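Local coordinates for protein probable glutathione S-transferase GSTU1 (Oryza sativa, PDB 1OYJ) that conjugates reduced glutathione to a wide range of hydrophobic electrophiles, as a tau-class glutathione transferase linked to herbicide detoxification, at residues P171-F176 against K209-P214; L7-F12 against R20-M25; T103-A108 against L162-V167; K28-E33 against P81-L86. All coordinates share one frame; numbering follows the deposited sequence.

Contact 1 (P171-F176 against K209-P214); sequences PFTAWF and KHLPSP
Leu211 reaches over to Pro171 and Thr173 with its two methyl groups: CD2 of Leu211 lies 3.9 Å from CA of Pro171 and 4.1 Å from its CB, while CD1 of Leu211 lies 3.8 Å from OG1 of Thr173. The first torsion of Leu211 sets CG anti to the carbonyl carbon (chi1 -62°), and its branch meets the side chain of Thr173 at about a right angle. The touch is van der Waals only; the hydroxyl spends its polarity on the carbonyl of Val170. Cutting Leu211 back to an alanine would probably open a gap over Pro171 and beside Thr173. The buried methyl of Ala174 belongs to the same tight part, CB of Ala174 sitting 3.7 Å from O of Pro212. Both segments are connections in the all-helical C-terminal half of the glutathione transferase fold: residues 171-176 link helix 164-169 to helix 176-183, while residues 209-214 carry the chain from helix 205-210 into the last helix, 214-229. Ser213 is the N-cap of that last helix, its OG bonded to the backbone N of Lys216. The partly exposed rim at Pro214 is the open side. There CA of Pro214 makes a CA-H...O contact of 3.5 Å with O of Ala174. No direct hydrogen bond joins the segments; instead one water donates to both carbonyls, 2.8 Å from O of Ala174 and 2.8 Å from O of Pro214.

Contact 2 (L7-F12 against R20-M25); sequences LVLLDF and RCRIAM
Cys21, on the strand-facing side of helix 20-25, puts its CB 4.1 Å from CD1 of Leu9. Arg22 follows with the polar link: its chain bends at chi3 (-123°), bringing NE to 2.6 Å from OD2 of Asp11 in a salt bridge. The two charged groups are not coplanar, their planes standing 79° apart, and NE approaches OD2 from above the carboxylate. NH1 of Arg22 adds weak hydrogen bonds to OD1 of Asp11 and to O of Phe12, and NH2 binds O of Trp13. The aliphatic part of Arg22 also packs, its CG 3.6 Å from CD2 of Leu9. This is the first strand and helix of the thioredoxin-like beta-alpha-beta unit, running nearly antiparallel; Asp11 lies beside the glutathione-binding Ser15 and Ile56. OD1 of Asp11 also accepts the backbone N of Phe12, at 2.8 Å. One turn past Cys21, Met25 brings CE to 3.9 Å from CD2 of Leu9, while its SD lies 4.2 Å from CD1 of Leu7.

Contact 3 (T103-A108 against L162-V167); sequences TARFWA and LGFVDV
Phe164 turns the CD2-CE2 side of its ring to helix 103-108, with O of Ala104 in the ring plane at its edge, 3.8 Å from CD2 of Phe164. CA of Arg105 also lies near that plane, whereas CB of Ala108 approaches obliquely, 3.5 Å from CE2 of Phe164. Swinging CG opposite the backbone N (chi1 -166°) directs the ring between Ala104 and Ala108, one helical turn apart. The small residues at both positions probably allow helix 164-169 to approach helix 97-124 within the C-terminal helical bundle; CA of Ala108 is 5.2 Å from CA of Val165. A serine in place of Phe164 would probably open a gap beside Ala104 and Ala108 and leave Leu73 of helix 69-79 without this packing partner. Val165 points CG2 at the same carbonyl, 3.3 Å from O of Ala104, and packs it against CB of Trp107, 3.8 Å away. Away from the contact, Arg105 NE bonds to Gln74 of its own chain and NH2 salt-bridges Asp78 of the second subunit.

Contact 4 (K28-E33 against P81-L86); sequences KGLEFE and PGTPHL
The side chains of Lys28 and Thr83 cross at about a right angle, and the ammonium of Lys28 turns in to grip the other loop. NZ of Lys28 donates to OG1 of Thr83 at 2.8 Å and to O of Pro84 at 3.0 Å; it stands above the carbonyl plane of Pro84, 41° out of it. An extended chain as far as CE and a bend at chi4 (-82°) bring NZ to these oxygens. The methylenes touch too: CB of Lys28 lies 3.7 Å from CB of Thr83, and CG of Lys28 is 3.5 Å from OG1 of Thr83. CG2 of Thr83 turns instead to O of Lys28, 3.5 Å away. From outside the two segments, NZ also forms a salt bridge with Asp77 and a hydrogen bond to O of Leu76, so four oxygens surround the buried ammonium and probably stabilise its charge. In the next shell, OD1 of Asp77 accepts the backbone N of Leu86, and OG1 of Thr83 is also bonded to O of Phe80, holding the loop to the last turn of helix 69-79 and just past it. Gly29, with positive phi, closes helix 16-28 in a Schellman motif just after Lys28. The contact thus joins the C-terminal ends of helices 16-28 and 69-79, the first leading into strand 33-36, the second toward helix 97-124.

In the fold
From the N terminus, contact 2 closes first, folding helix 16-28 back on strand 7-11. Contact 4 then spans the rest of the thioredoxin-like domain, bringing the turn after that helix to the linker that leads into the helical domain. Contact 3 closes a long helical excursion from helix 97-124, and contact 1 a second one, up to the entry into the last helix. The four follow in series, none nesting or crossing. Contacts 2 and 4 are joined by main-chain hydrogen bonds, Leu9 with Glu33 and probably Met25 with Leu30. Across the domains, the backbone N of Phe164 hydrogen-bonds to O of Leu86, joining contacts 3 and 4, while His210 and Leu211 of contact 1 pack on Arg22 and Ile23 of contact 2.

Contact 1 (P171-F176 against K209-P214)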
loop_
_atom_site.group_PDB
_atom_site.type_symbol
_atom_site.label_atom_id
_atom_site.label_comp_id
_atom_site.label_asym_id
_atom_site.label_seq_id
_atom_site.Cartn_x
_atom_site.Cartn_y
_atom_site.Cartn_z
ATOM N N PRO A 171 -11.255 -12.452 -3.114
ATOM C CA PRO A 171 -10.546 -13.731 -3.175
ATOM C C PRO A 171 -10.373 -14.425 -1.832
ATOM O O PRO A 171 -10.402 -15.657 -1.753
ATOM C CB PRO A 171 -9.222 -13.399 -3.846
ATOM C CG PRO A 171 -9.522 -12.073 -4.609
ATOM C CD PRO A 171 -10.471 -11.349 -3.709
ATOM N N PHE A 172 -10.306 -13.665 -0.761
ATOM C CA PHE A 172 -10.147 -14.275 0.508
ATOM C C PHE A 172 -11.422 -14.970 0.994
ATOM O O PHE A 172 -11.351 -15.798 1.901
ATOM C CB PHE A 172 -9.622 -13.236 1.531
ATOM C CG PHE A 172 -8.257 -12.746 1.223
ATOM C CD1 PHE A 172 -8.038 -11.529 0.557
ATOM C CD2 PHE A 172 -7.164 -13.512 1.538
ATOM C CE1 PHE A 172 -6.729 -11.168 0.286
ATOM C CE2 PHE A 172 -5.933 -13.113 1.229
ATOM C CZ PHE A 172 -5.708 -11.966 0.617
ATOM N N THR A 173 -12.560 -14.652 0.361
ATOM C CA THR A 173 -13.793 -15.375 0.718
ATOM C C THR A 173 -13.607 -16.898 0.442
ATOM O O THR A 173 -14.225 -17.731 1.080
ATOM C CB THR A 173 -15.012 -14.880 0.021
ATOM O OG1 THR A 173 -14.954 -15.108 -1.419
ATOM C CG2 THR A 173 -15.219 -13.399 0.297
ATOM N N ALA A 174 -12.722 -17.249 -0.489
ATOM C CA ALA A 174 -12.458 -18.633 -0.737
ATOM C C ALA A 174 -11.634 -19.351 0.371
ATOM O O ALA A 174 -11.578 -20.580 0.366
ATOM C CB ALA A 174 -11.741 -18.829 -2.037
ATOM N N TRP A 175 -11.036 -18.567 1.249
ATOM C CA TRP A 175 -10.282 -19.035 2.391
ATOM C C TRP A 175 -11.103 -18.974 3.651
ATOM O O TRP A 175 -10.621 -19.407 4.706
ATOM C CB TRP A 175 -9.004 -18.180 2.531
ATOM C CG TRP A 175 -8.124 -18.187 1.335
ATOM C CD1 TRP A 175 -8.401 -17.716 0.152
ATOM C CD2 TRP A 175 -6.802 -18.735 1.231
ATOM N NE1 TRP A 175 -7.352 -17.891 -0.709
ATOM C CE2 TRP A 175 -6.356 -18.519 -0.058
ATOM C CE3 TRP A 175 -5.959 -19.370 2.101
ATOM C CZ2 TRP A 175 -5.092 -18.899 -0.494
ATOM C CZ3 TRP A 175 -4.737 -19.789 1.630
ATOM C CH2 TRP A 175 -4.318 -19.530 0.378
ATOM N N PHE A 176 -12.330 -18.451 3.603
ATOM C CA PHE A 176 -13.071 -18.280 4.856
ATOM C C PHE A 176 -13.240 -19.656 5.562
ATOM O O PHE A 176 -13.041 -19.800 6.757
ATOM C CB PHE A 176 -14.432 -17.604 4.684
ATOM C CG PHE A 176 -14.374 -16.079 4.530
ATOM C CD1 PHE A 176 -13.170 -15.392 4.510
ATOM C CD2 PHE A 176 -15.552 -15.369 4.342
ATOM C CE1 PHE A 176 -13.140 -14.045 4.329
ATOM C CE2 PHE A 176 -15.475 -13.952 4.223
ATOM C CZ PHE A 176 -14.309 -13.348 4.177
ATOM N N LYS A 209 -15.878 -17.453 -12.087
ATOM C CA LYS A 209 -14.831 -17.871 -12.962
ATOM C C LYS A 209 -13.463 -18.021 -12.314
ATOM O O LYS A 209 -12.736 -18.978 -12.537
ATOM C CB LYS A 209 -14.733 -16.867 -14.089
ATOM C CG LYS A 209 -13.594 -17.185 -15.026
ATOM C CD LYS A 209 -13.883 -16.578 -16.360
ATOM C CE LYS A 209 -13.445 -17.462 -17.517
ATOM N NZ LYS A 209 -14.481 -18.351 -18.050
ATOM N N HIS A 210 -13.072 -17.012 -11.542
ATOM C CA HIS A 210 -11.736 -16.950 -11.061
ATOM C C HIS A 210 -11.435 -17.441 -9.641
ATOM O O HIS A 210 -10.278 -17.600 -9.297
ATOM C CB HIS A 210 -11.253 -15.519 -11.347
ATOM C CG HIS A 210 -11.068 -15.272 -12.830
ATOM N ND1 HIS A 210 -10.183 -16.009 -13.577
ATOM C CD2 HIS A 210 -11.578 -14.341 -13.660
ATOM C CE1 HIS A 210 -10.249 -15.605 -14.843
ATOM N NE2 HIS A 210 -11.077 -14.584 -14.916
ATOM N N LEU A 211 -12.454 -17.699 -8.787
ATOM C CA LEU A 211 -12.114 -18.226 -7.489
ATOM C C LEU A 211 -12.194 -19.777 -7.421
ATOM O O LEU A 211 -13.128 -20.340 -7.890
ATOM C CB LEU A 211 -13.009 -17.690 -6.476
ATOM C CG LEU A 211 -12.972 -16.154 -6.279
ATOM C CD1 LEU A 211 -13.567 -15.795 -4.894
ATOM C CD2 LEU A 211 -11.563 -15.652 -6.424
ATOM N N PRO A 212 -11.260 -20.453 -6.773
ATOM C CA PRO A 212 -11.433 -21.890 -6.554
ATOM C C PRO A 212 -12.476 -22.061 -5.447
ATOM O O PRO A 212 -12.840 -21.099 -4.782
ATOM C CB PRO A 212 -10.114 -22.351 -6.070
ATOM C CG PRO A 212 -9.302 -21.133 -5.883
ATOM C CD PRO A 212 -10.066 -19.919 -6.151
ATOM N N SER A 213 -12.912 -23.297 -5.250
ATOM C CA SER A 213 -13.878 -23.588 -4.243
ATOM C C SER A 213 -13.231 -23.552 -2.843
ATOM O O SER A 213 -12.048 -23.812 -2.683
ATOM C CB SER A 213 -14.449 -24.972 -4.510
ATOM O OG SER A 213 -13.535 -25.984 -4.181
ATOM N N PRO A 214 -14.013 -23.344 -1.818
ATOM C CA PRO A 214 -13.424 -23.408 -0.462
ATOM C C PRO A 214 -12.747 -24.735 -0.150
ATOM O O PRO A 214 -11.749 -24.770 0.609
ATOM C CB PRO A 214 -14.625 -23.201 0.457
ATOM C CG PRO A 214 -15.701 -22.556 -0.422
ATOM C CD PRO A 214 -15.468 -22.998 -1.811
HETATM O O HOH W 1 -11.233 -22.532 2.276
#

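Contact 2 (L7-F12 against R20-M25)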
loop_
_atom_site.group_PDB
_atom_site.type_symbol
_atom_site.label_atom_id
_atom_site.label_comp_id
_atom_site.label_asym_id
_atom_site.label_seq_id
_atom_site.Cartn_x
_atom_site.Cartn_y
_atom_site.Cartn_z
ATOM N N LEU A 7 -2.538 -8.049 -23.112
ATOM C CA LEU A 7 -2.416 -8.308 -21.698
ATOM C C LEU A 7 -1.945 -9.704 -21.391
ATOM O O LEU A 7 -2.491 -10.695 -21.889
ATOM C CB LEU A 7 -3.785 -8.086 -21.022
ATOM C CG LEU A 7 -4.176 -6.607 -21.096
ATOM C CD1 LEU A 7 -5.648 -6.349 -20.811
ATOM C CD2 LEU A 7 -3.281 -5.712 -20.232
ATOM N N VAL A 8 -0.963 -9.806 -20.514
ATOM C CA VAL A 8 -0.488 -11.092 -20.054
ATOM C C VAL A 8 -0.350 -11.039 -18.560
ATOM O O VAL A 8 0.177 -10.036 -18.029
ATOM C CB VAL A 8 0.894 -11.372 -20.641
ATOM C CG1 VAL A 8 1.412 -12.706 -20.104
ATOM C CG2 VAL A 8 0.863 -11.373 -22.179
ATOM N N LEU A 9 -0.737 -12.122 -17.890
ATOM C CA LEU A 9 -0.736 -12.141 -16.455
ATOM C C LEU A 9 0.080 -13.305 -15.982
ATOM O O LEU A 9 -0.259 -14.470 -16.316
ATOM C CB LEU A 9 -2.162 -12.210 -15.956
ATOM C CG LEU A 9 -2.301 -12.081 -14.416
ATOM C CD1 LEU A 9 -2.011 -10.644 -13.922
ATOM C CD2 LEU A 9 -3.790 -12.438 -14.002
ATOM N N LEU A 10 1.193 -13.033 -15.303
ATOM C CA LEU A 10 2.003 -14.074 -14.715
ATOM C C LEU A 10 1.359 -14.312 -13.353
ATOM O O LEU A 10 1.214 -13.383 -12.554
ATOM C CB LEU A 10 3.448 -13.649 -14.568
ATOM C CG LEU A 10 4.078 -13.017 -15.806
ATOM C CD1 LEU A 10 5.630 -12.811 -15.619
ATOM C CD2 LEU A 10 3.877 -13.969 -16.999
ATOM N N ASP A 11 0.977 -15.546 -13.059
ATOM C CA ASP A 11 0.211 -15.776 -11.839
ATOM C C ASP A 11 0.434 -17.199 -11.293
ATOM O O ASP A 11 1.247 -18.003 -11.845
ATOM C CB ASP A 11 -1.209 -15.436 -12.261
ATOM C CG ASP A 11 -2.155 -15.042 -11.118
ATOM O OD1 ASP A 11 -1.847 -15.244 -9.917
ATOM O OD2 ASP A 11 -3.252 -14.510 -11.417
ATOM N N PHE A 12 -0.224 -17.523 -10.201
ATOM C CA PHE A 12 -0.146 -18.801 -9.535
ATOM C C PHE A 12 -1.620 -19.082 -9.229
ATOM O O PHE A 12 -2.331 -18.185 -8.686
ATOM C CB PHE A 12 0.716 -18.722 -8.286
ATOM C CG PHE A 12 0.735 -19.998 -7.505
ATOM C CD1 PHE A 12 1.060 -21.163 -8.129
ATOM C CD2 PHE A 12 0.549 -20.013 -6.150
ATOM C CE1 PHE A 12 1.115 -22.392 -7.437
ATOM C CE2 PHE A 12 0.628 -21.236 -5.433
ATOM C CZ PHE A 12 0.873 -22.431 -6.096
ATOM N N ARG A 20 -7.361 -11.123 -7.739
ATOM C CA ARG A 20 -7.826 -9.821 -7.858
ATOM C C ARG A 20 -7.777 -9.301 -9.276
ATOM O O ARG A 20 -8.735 -8.674 -9.717
ATOM C CB ARG A 20 -7.074 -8.786 -6.994
ATOM C CG ARG A 20 -7.109 -9.006 -5.528
ATOM C CD ARG A 20 -6.106 -8.176 -4.779
ATOM N NE ARG A 20 -6.337 -8.201 -3.356
ATOM C CZ ARG A 20 -5.610 -7.573 -2.464
ATOM N NH1 ARG A 20 -4.442 -7.022 -2.802
ATOM N NH2 ARG A 20 -6.021 -7.518 -1.218
ATOM N N CYS A 21 -6.628 -9.422 -9.899
ATOM C CA CYS A 21 -6.414 -8.846 -11.168
ATOM C C CYS A 21 -7.233 -9.642 -12.199
ATOM O O CYS A 21 -7.720 -9.092 -13.184
ATOM C CB CYS A 21 -4.951 -8.954 -11.551
ATOM S SG CYS A 21 -3.799 -8.344 -10.332
ATOM N N ARG A 22 -7.346 -10.957 -12.008
ATOM C CA ARG A 22 -8.234 -11.732 -12.933
ATOM C C ARG A 22 -9.700 -11.207 -12.910
ATOM O O ARG A 22 -10.319 -11.041 -14.006
ATOM C CB ARG A 22 -8.277 -13.264 -12.659
ATOM C CG ARG A 22 -6.859 -13.961 -12.882
ATOM C CD ARG A 22 -6.722 -15.397 -12.328
ATOM N NE ARG A 22 -5.654 -15.548 -11.392
ATOM C CZ ARG A 22 -5.506 -16.596 -10.621
ATOM N NH1 ARG A 22 -4.527 -16.623 -9.753
ATOM N NH2 ARG A 22 -6.378 -17.582 -10.669
ATOM N N ILE A 23 -10.248 -11.060 -11.708
ATOM C CA ILE A 23 -11.640 -10.584 -11.544
ATOM C C ILE A 23 -11.808 -9.196 -12.132
ATOM O O ILE A 23 -12.786 -8.919 -12.778
ATOM C CB ILE A 23 -11.997 -10.634 -10.057
ATOM C CG1 ILE A 23 -12.111 -12.114 -9.650
ATOM C CG2 ILE A 23 -13.250 -9.873 -9.689
ATOM C CD1 ILE A 23 -12.051 -12.241 -8.093
ATOM N N ALA A 24 -10.818 -8.311 -11.890
ATOM C CA ALA A 24 -10.906 -6.944 -12.385
ATOM C C ALA A 24 -10.893 -6.848 -13.913
ATOM O O ALA A 24 -11.713 -6.120 -14.517
ATOM C CB ALA A 24 -9.853 -6.111 -11.763
ATOM N N MET A 25 -10.037 -7.635 -14.555
ATOM C CA MET A 25 -10.078 -7.741 -15.992
ATOM C C MET A 25 -11.386 -8.346 -16.496
ATOM O O MET A 25 -12.009 -7.809 -17.412
ATOM C CB MET A 25 -8.833 -8.515 -16.495
ATOM C CG MET A 25 -7.602 -7.627 -16.417
ATOM S SD MET A 25 -6.082 -8.303 -17.092
ATOM C CE MET A 25 -5.613 -9.605 -15.924
#

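Contact 3 (T103-A108 against L162-V167)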
loop_
_atom_site.group_PDB
_atom_site.type_symbol
_atom_site.label_atom_id
_atom_site.label_comp_id
_atom_site.label_asym_id
_atom_site.label_seq_id
_atom_site.Cartn_x
_atom_site.Cartn_y
_atom_site.Cartn_z
ATOM N N THR A 103 -11.157 6.656 1.051
ATOM C CA THR A 103 -11.732 5.599 1.854
ATOM C C THR A 103 -11.526 4.204 1.273
ATOM O O THR A 103 -11.096 3.248 1.952
ATOM C CB THR A 103 -13.282 5.973 2.081
ATOM O OG1 THR A 103 -13.340 7.066 2.996
ATOM C CG2 THR A 103 -14.061 4.848 2.779
ATOM N N ALA A 104 -11.692 4.097 -0.020
ATOM C CA ALA A 104 -11.439 2.844 -0.709
ATOM C C ALA A 104 -9.975 2.429 -0.667
ATOM O O ALA A 104 -9.691 1.268 -0.402
ATOM C CB ALA A 104 -11.996 2.904 -2.103
ATOM N N ARG A 105 -9.050 3.363 -0.837
ATOM C CA ARG A 105 -7.659 2.991 -0.721
ATOM C C ARG A 105 -7.291 2.600 0.692
ATOM O O ARG A 105 -6.537 1.688 0.870
ATOM C CB ARG A 105 -6.678 3.992 -1.262
ATOM C CG ARG A 105 -6.903 4.397 -2.750
ATOM C CD ARG A 105 -5.932 5.559 -3.209
ATOM N NE ARG A 105 -5.861 5.718 -4.669
ATOM C CZ ARG A 105 -6.176 6.800 -5.348
ATOM N NH1 ARG A 105 -6.149 6.739 -6.670
ATOM N NH2 ARG A 105 -6.497 7.946 -4.759
ATOM N N PHE A 106 -7.842 3.301 1.687
ATOM C CA PHE A 106 -7.590 2.945 3.056
ATOM C C PHE A 106 -7.982 1.441 3.340
ATOM O O PHE A 106 -7.227 0.695 3.929
ATOM C CB PHE A 106 -8.400 3.893 4.002
ATOM C CG PHE A 106 -8.249 3.538 5.431
ATOM C CD1 PHE A 106 -7.246 4.077 6.185
ATOM C CD2 PHE A 106 -9.087 2.615 5.991
ATOM C CE1 PHE A 106 -7.006 3.651 7.515
ATOM C CE2 PHE A 106 -8.902 2.201 7.274
ATOM C CZ PHE A 106 -7.833 2.725 8.064
ATOM N N TRP A 107 -9.166 1.063 2.902
ATOM C CA TRP A 107 -9.730 -0.262 3.242
ATOM C C TRP A 107 -9.005 -1.360 2.390
ATOM O O TRP A 107 -8.837 -2.480 2.822
ATOM C CB TRP A 107 -11.227 -0.207 3.087
ATOM C CG TRP A 107 -11.842 0.410 4.418
ATOM C CD1 TRP A 107 -12.365 1.642 4.598
ATOM C CD2 TRP A 107 -11.737 -0.161 5.708
ATOM N NE1 TRP A 107 -12.679 1.866 5.929
ATOM C CE2 TRP A 107 -12.304 0.760 6.640
ATOM C CE3 TRP A 107 -11.299 -1.384 6.177
ATOM C CZ2 TRP A 107 -12.450 0.470 7.995
ATOM C CZ3 TRP A 107 -11.392 -1.658 7.583
ATOM C CH2 TRP A 107 -11.976 -0.715 8.458
ATOM N N ALA A 108 -8.621 -1.047 1.170
ATOM C CA ALA A 108 -7.851 -2.022 0.353
ATOM C C ALA A 108 -6.533 -2.178 1.036
ATOM O O ALA A 108 -6.038 -3.302 1.164
ATOM C CB ALA A 108 -7.694 -1.592 -1.054
ATOM N N LEU A 162 -19.037 -4.792 -8.274
ATOM C CA LEU A 162 -17.833 -4.804 -7.492
ATOM C C LEU A 162 -17.040 -3.509 -7.608
ATOM O O LEU A 162 -16.857 -2.990 -8.677
ATOM C CB LEU A 162 -16.969 -5.979 -7.903
ATOM C CG LEU A 162 -17.614 -7.374 -7.721
ATOM C CD1 LEU A 162 -16.743 -8.346 -8.408
ATOM C CD2 LEU A 162 -17.803 -7.808 -6.281
ATOM N N GLY A 163 -16.658 -2.950 -6.461
ATOM C CA GLY A 163 -15.751 -1.836 -6.389
ATOM C C GLY A 163 -14.318 -2.299 -6.037
ATOM O O GLY A 163 -14.030 -3.526 -5.739
ATOM N N PHE A 164 -13.437 -1.302 -5.993
ATOM C CA PHE A 164 -12.043 -1.524 -5.556
ATOM C C PHE A 164 -11.859 -2.398 -4.309
ATOM O O PHE A 164 -11.152 -3.378 -4.334
ATOM C CB PHE A 164 -11.391 -0.190 -5.300
ATOM C CG PHE A 164 -9.901 -0.225 -5.163
ATOM C CD1 PHE A 164 -9.102 -0.615 -6.173
ATOM C CD2 PHE A 164 -9.286 0.279 -4.035
ATOM C CE1 PHE A 164 -7.684 -0.587 -6.017
ATOM C CE2 PHE A 164 -7.881 0.402 -3.934
ATOM C CZ PHE A 164 -7.103 -0.105 -4.883
ATOM N N VAL A 165 -12.497 -2.080 -3.204
ATOM C CA VAL A 165 -12.345 -2.884 -2.015
ATOM C C VAL A 165 -12.972 -4.209 -2.170
ATOM O O VAL A 165 -12.422 -5.191 -1.661
ATOM C CB VAL A 165 -12.974 -2.173 -0.759
ATOM C CG1 VAL A 165 -12.851 -3.014 0.466
ATOM C CG2 VAL A 165 -12.233 -0.849 -0.501
ATOM N N ASP A 166 -14.130 -4.286 -2.836
ATOM C CA ASP A 166 -14.769 -5.570 -3.033
ATOM C C ASP A 166 -13.782 -6.537 -3.747
ATOM O O ASP A 166 -13.618 -7.658 -3.346
ATOM C CB ASP A 166 -15.993 -5.504 -3.825
ATOM C CG ASP A 166 -17.072 -4.605 -3.184
ATOM O OD1 ASP A 166 -17.679 -4.978 -2.154
ATOM O OD2 ASP A 166 -17.361 -3.535 -3.765
ATOM N N VAL A 167 -13.179 -6.046 -4.802
ATOM C CA VAL A 167 -12.210 -6.822 -5.533
ATOM C C VAL A 167 -11.015 -7.182 -4.719
ATOM O O VAL A 167 -10.547 -8.334 -4.752
ATOM C CB VAL A 167 -11.919 -6.196 -6.897
ATOM C CG1 VAL A 167 -10.867 -7.040 -7.638
ATOM C CG2 VAL A 167 -13.162 -6.205 -7.758
#

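Contact 4 (K28-E33 against P81-L86)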
loop_
_atom_site.group_PDB
_atom_site.type_symbol
_atom_site.label_atom_id
_atom_site.label_comp_id
_atom_site.label_asym_id
_atom_site.label_seq_id
_atom_site.Cartn_x
_atom_site.Cartn_y
_atom_site.Cartn_z
ATOM N N LYS A 28 -14.047 -5.894 -16.387
ATOM C CA LYS A 28 -13.830 -4.881 -17.360
ATOM C C LYS A 28 -13.956 -5.320 -18.835
ATOM O O LYS A 28 -13.808 -4.522 -19.717
ATOM C CB LYS A 28 -12.453 -4.225 -17.106
ATOM C CG LYS A 28 -12.419 -3.332 -15.845
ATOM C CD LYS A 28 -11.017 -2.854 -15.470
ATOM C CE LYS A 28 -11.124 -1.687 -14.435
ATOM N NZ LYS A 28 -11.398 -0.346 -15.051
ATOM N N GLY A 29 -14.184 -6.586 -19.063
ATOM C CA GLY A 29 -14.222 -7.121 -20.423
ATOM C C GLY A 29 -12.841 -7.216 -21.035
ATOM O O GLY A 29 -12.718 -7.280 -22.247
ATOM N N LEU A 30 -11.782 -7.212 -20.245
ATOM C CA LEU A 30 -10.477 -7.244 -20.838
ATOM C C LEU A 30 -9.923 -8.688 -20.877
ATOM O O LEU A 30 -9.753 -9.283 -19.831
ATOM C CB LEU A 30 -9.528 -6.357 -20.011
ATOM C CG LEU A 30 -9.825 -4.866 -19.879
ATOM C CD1 LEU A 30 -8.904 -4.238 -18.849
ATOM C CD2 LEU A 30 -9.505 -4.246 -21.219
ATOM N N GLU A 31 -9.602 -9.215 -22.064
ATOM C CA GLU A 31 -9.136 -10.589 -22.207
ATOM C C GLU A 31 -7.680 -10.580 -21.950
ATOM O O GLU A 31 -6.999 -9.600 -22.325
ATOM C CB GLU A 31 -9.350 -11.115 -23.622
ATOM C CG GLU A 31 -10.818 -11.176 -24.034
ATOM C CD GLU A 31 -11.706 -12.032 -23.138
ATOM O OE1 GLU A 31 -11.222 -13.004 -22.504
ATOM O OE2 GLU A 31 -12.933 -11.743 -23.093
ATOM N N PHE A 32 -7.152 -11.642 -21.366
ATOM C CA PHE A 32 -5.700 -11.676 -21.139
ATOM C C PHE A 32 -5.180 -13.078 -21.252
ATOM O O PHE A 32 -5.891 -14.021 -21.044
ATOM C CB PHE A 32 -5.413 -11.124 -19.717
ATOM C CG PHE A 32 -6.115 -11.900 -18.622
ATOM C CD1 PHE A 32 -5.468 -12.910 -17.960
ATOM C CD2 PHE A 32 -7.439 -11.673 -18.333
ATOM C CE1 PHE A 32 -6.061 -13.624 -17.018
ATOM C CE2 PHE A 32 -8.074 -12.361 -17.305
ATOM C CZ PHE A 32 -7.376 -13.360 -16.664
ATOM N N GLU A 33 -3.900 -13.210 -21.526
ATOM C CA GLU A 33 -3.267 -14.487 -21.512
ATOM C C GLU A 33 -2.756 -14.822 -20.128
ATOM O O GLU A 33 -1.893 -14.125 -19.601
ATOM C CB GLU A 33 -2.087 -14.471 -22.492
ATOM C CG GLU A 33 -1.328 -15.779 -22.501
ATOM C CD GLU A 33 -0.051 -15.768 -23.308
ATOM O OE1 GLU A 33 0.213 -14.848 -24.112
ATOM O OE2 GLU A 33 0.729 -16.707 -23.079
ATOM N N PRO A 81 -9.876 3.731 -19.380
ATOM C CA PRO A 81 -10.896 4.638 -18.843
ATOM C C PRO A 81 -12.278 4.381 -19.374
ATOM O O PRO A 81 -13.265 4.854 -18.782
ATOM C CB PRO A 81 -10.398 6.018 -19.304
ATOM C CG PRO A 81 -9.740 5.671 -20.561
ATOM C CD PRO A 81 -8.872 4.478 -20.154
ATOM N N GLY A 82 -12.367 3.641 -20.469
ATOM C CA GLY A 82 -13.669 3.283 -20.998
ATOM C C GLY A 82 -14.408 2.107 -20.326
ATOM O O GLY A 82 -15.598 1.965 -20.564
ATOM N N THR A 83 -13.717 1.312 -19.511
ATOM C CA THR A 83 -14.302 0.165 -18.814
ATOM C C THR A 83 -14.882 0.533 -17.452
ATOM O O THR A 83 -14.536 1.562 -16.900
ATOM C CB THR A 83 -13.215 -0.889 -18.635
ATOM O OG1 THR A 83 -12.138 -0.411 -17.762
ATOM C CG2 THR A 83 -12.592 -1.233 -19.985
ATOM N N PRO A 84 -15.817 -0.251 -16.920
ATOM C CA PRO A 84 -16.408 0.094 -15.639
ATOM C C PRO A 84 -15.299 0.239 -14.606
ATOM O O PRO A 84 -14.377 -0.562 -14.578
ATOM C CB PRO A 84 -17.344 -1.083 -15.325
ATOM C CG PRO A 84 -17.470 -1.851 -16.552
ATOM C CD PRO A 84 -16.401 -1.477 -17.490
ATOM N N HIS A 85 -15.390 1.277 -13.791
ATOM C CA HIS A 85 -14.323 1.705 -12.919
ATOM C C HIS A 85 -14.416 1.022 -11.557
ATOM O O HIS A 85 -15.501 0.734 -11.076
ATOM C CB HIS A 85 -14.370 3.229 -12.735
ATOM C CG HIS A 85 -15.666 3.712 -12.163
ATOM N ND1 HIS A 85 -16.694 4.173 -12.951
ATOM C CD2 HIS A 85 -16.137 3.719 -10.888
ATOM C CE1 HIS A 85 -17.735 4.461 -12.182
ATOM N NE2 HIS A 85 -17.413 4.224 -10.923
ATOM N N LEU A 86 -13.276 0.756 -10.956
ATOM C CA LEU A 86 -13.230 0.177 -9.601
ATOM C C LEU A 86 -13.280 1.293 -8.555
ATOM O O LEU A 86 -13.799 1.099 -7.474
ATOM C CB LEU A 86 -11.955 -0.642 -9.410
ATOM C CG LEU A 86 -11.958 -1.964 -10.168
ATOM C CD1 LEU A 86 -10.575 -2.573 -10.043
ATOM C CD2 LEU A 86 -13.048 -2.832 -9.682
#